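Local coordinates for putative immunoglobulin-blocking virulence protein (PDB 7ADK) that probably blocks host immunoglobulins as a virulence factor of Mycoplasma mycoides subsp. capri, perhaps by binding the antibody and disturbing its hold on antigen, at residues D365-G370 against K544-I549. Numbering follows the deposited sequence.
Sequences DRIANG and KITTRI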
loop_
_atom_site.group_PDB
_atom_site.type_symbol
_atom_site.label_atom_id
_atom_site.label_comp_id
_atom_site.label_asym_id
_atom_site.label_seq_id
_atom_site.Cartn_x
_atom_site.Cartn_y
_atom_site.Cartn_z
ATOM N N ASP A 365 17.219 16.761 -11.500
ATOM C CA ASP A 365 17.805 17.895 -10.764
ATOM C C ASP A 365 17.640 19.224 -11.514
ATOM O O ASP A 365 17.351 20.247 -10.895
ATOM C CB ASP A 365 19.288 17.644 -10.448
ATOM C CG ASP A 365 19.576 16.748 -9.231
ATOM O OD1 ASP A 365 18.641 16.192 -8.614
ATOM O OD2 ASP A 365 20.768 16.602 -8.867
ATOM N N ARG A 366 17.750 19.220 -12.849
ATOM C CA ARG A 366 17.445 20.378 -13.703
ATOM C C ARG A 366 15.971 20.747 -13.631
ATOM O O ARG A 366 15.640 21.923 -13.541
ATOM C CB ARG A 366 17.832 20.147 -15.171
ATOM C CG ARG A 366 19.311 20.365 -15.509
ATOM C CD ARG A 366 19.430 20.793 -16.976
ATOM N NE ARG A 366 20.806 21.023 -17.433
ATOM C CZ ARG A 366 21.515 22.126 -17.344
ATOM N NH1 ARG A 366 22.640 22.219 -17.968
ATOM N NH2 ARG A 366 21.142 23.151 -16.646
ATOM N N ILE A 367 15.085 19.756 -13.675
ATOM C CA ILE A 367 13.641 19.964 -13.583
ATOM C C ILE A 367 13.268 20.498 -12.199
ATOM O O ILE A 367 12.542 21.475 -12.117
ATOM C CB ILE A 367 12.845 18.691 -13.928
ATOM C CG1 ILE A 367 13.091 18.182 -15.355
ATOM C CG2 ILE A 367 11.345 18.965 -13.784
ATOM C CD1 ILE A 367 12.701 16.715 -15.507
ATOM N N ALA A 368 13.769 19.930 -11.105
ATOM C CA ALA A 368 13.415 20.395 -9.771
ATOM C C ALA A 368 13.898 21.827 -9.485
ATOM O O ALA A 368 13.110 22.657 -9.033
ATOM C CB ALA A 368 13.940 19.391 -8.747
ATOM N N ASN A 369 15.163 22.142 -9.782
ATOM C CA ASN A 369 15.762 23.467 -9.611
ATOM C C ASN A 369 15.298 24.494 -10.655
ATOM O O ASN A 369 15.490 25.690 -10.462
ATOM C CB ASN A 369 17.292 23.341 -9.642
ATOM C CG ASN A 369 17.931 22.550 -8.514
ATOM O OD1 ASN A 369 19.112 22.251 -8.556
ATOM N ND2 ASN A 369 17.236 22.201 -7.459
ATOM N N GLY A 370 14.681 24.066 -11.751
ATOM C CA GLY A 370 14.206 24.950 -12.806
ATOM C C GLY A 370 15.313 25.510 -13.693
ATOM O O GLY A 370 15.281 26.697 -14.010
ATOM N N LYS A 544 13.567 11.023 -4.519
ATOM C CA LYS A 544 12.556 11.753 -5.292
ATOM C C LYS A 544 13.116 12.036 -6.682
ATOM O O LYS A 544 14.143 12.693 -6.807
ATOM C CB LYS A 544 12.112 13.039 -4.557
ATOM C CG LYS A 544 11.590 12.843 -3.118
ATOM C CD LYS A 544 10.332 11.968 -2.948
ATOM C CE LYS A 544 9.044 12.707 -3.323
ATOM N NZ LYS A 544 7.863 11.831 -3.362
ATOM N N ILE A 545 12.438 11.554 -7.712
ATOM C CA ILE A 545 12.750 11.793 -9.123
ATOM C C ILE A 545 11.566 12.511 -9.762
ATOM O O ILE A 545 10.425 12.136 -9.520
ATOM C CB ILE A 545 13.094 10.468 -9.851
ATOM C CG1 ILE A 545 14.313 9.742 -9.250
ATOM C CG2 ILE A 545 13.298 10.655 -11.358
ATOM C CD1 ILE A 545 15.646 10.481 -9.345
ATOM N N THR A 546 11.822 13.530 -10.568
ATOM C CA THR A 546 10.793 14.352 -11.205
ATOM C C THR A 546 10.686 14.060 -12.694
ATOM O O THR A 546 11.690 13.912 -13.383
ATOM C CB THR A 546 11.040 15.834 -10.918
ATOM O OG1 THR A 546 11.067 16.042 -9.520
ATOM C CG2 THR A 546 9.934 16.739 -11.440
ATOM N N THR A 547 9.469 13.949 -13.209
ATOM C CA THR A 547 9.192 13.566 -14.600
ATOM C C THR A 547 7.851 14.122 -15.072
ATOM O O THR A 547 6.981 14.421 -14.256
ATOM C CB THR A 547 9.256 12.034 -14.733
ATOM O OG1 THR A 547 8.986 11.595 -16.037
ATOM C CG2 THR A 547 8.296 11.309 -13.825
ATOM N N ARG A 548 7.644 14.245 -16.383
ATOM C CA ARG A 548 6.311 14.495 -16.941
ATOM C C ARG A 548 5.368 13.314 -16.705
ATOM O O ARG A 548 5.790 12.159 -16.771
ATOM C CB ARG A 548 6.403 14.952 -18.403
ATOM C CG ARG A 548 6.869 13.932 -19.448
ATOM C CD ARG A 548 5.818 12.932 -19.930
ATOM N NE ARG A 548 6.243 12.303 -21.180
ATOM C CZ ARG A 548 5.720 11.258 -21.775
ATOM N NH1 ARG A 548 4.671 10.657 -21.325
ATOM N NH2 ARG A 548 6.276 10.779 -22.837
ATOM N N ILE A 549 4.092 13.593 -16.455
ATOM C CA ILE A 549 3.074 12.555 -16.236
ATOM C C ILE A 549 2.747 11.835 -17.550
ATOM O O ILE A 549 2.633 12.461 -18.603
ATOM C CB ILE A 549 1.813 13.128 -15.559
ATOM C CG1 ILE A 549 2.082 13.703 -14.168
ATOM C CG2 ILE A 549 0.715 12.085 -15.403
ATOM C CD1 ILE A 549 1.145 14.847 -13.815
#
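I367, on the last turn of helix 364-369, packs against T546 where the chain enters short strand 547-548, a buried contact of a helix with the lead-in to a strand of a mixed beta-sheet, 547-548 pairing antiparallel with 502-506. It illustrates how beta-branched side chains can seat a helix against the approach to a strand, methyl to methyl. The meeting atoms are the two CG2 methyls: I367 CG2 lies 3.5 Å from T546 CG2, and each is anti to its own backbone nitrogen as it reaches across the interface. The longer branch of I367 reaches T546 with its end, CD1 lying 3.7 Å from T546 O. F480 of strand 473-481 touches both side chains, and Y505 of strand 502-506 touches I367. The polar side of T546 is satisfied elsewhere. Its hydroxyl is hydrogen-bonded to that of S507, while its backbone nitrogen is hydrogen-bonded to S364 OG at the start of the same helix, a polar tie beside the apolar one. Beyond A368 the helix closes in a Schellman motif with G370, at positive phi, as its C-prime residue. At the margin, the methyl of A368 only grazes the threonine, with CB 4.5 Å from T546 OG1.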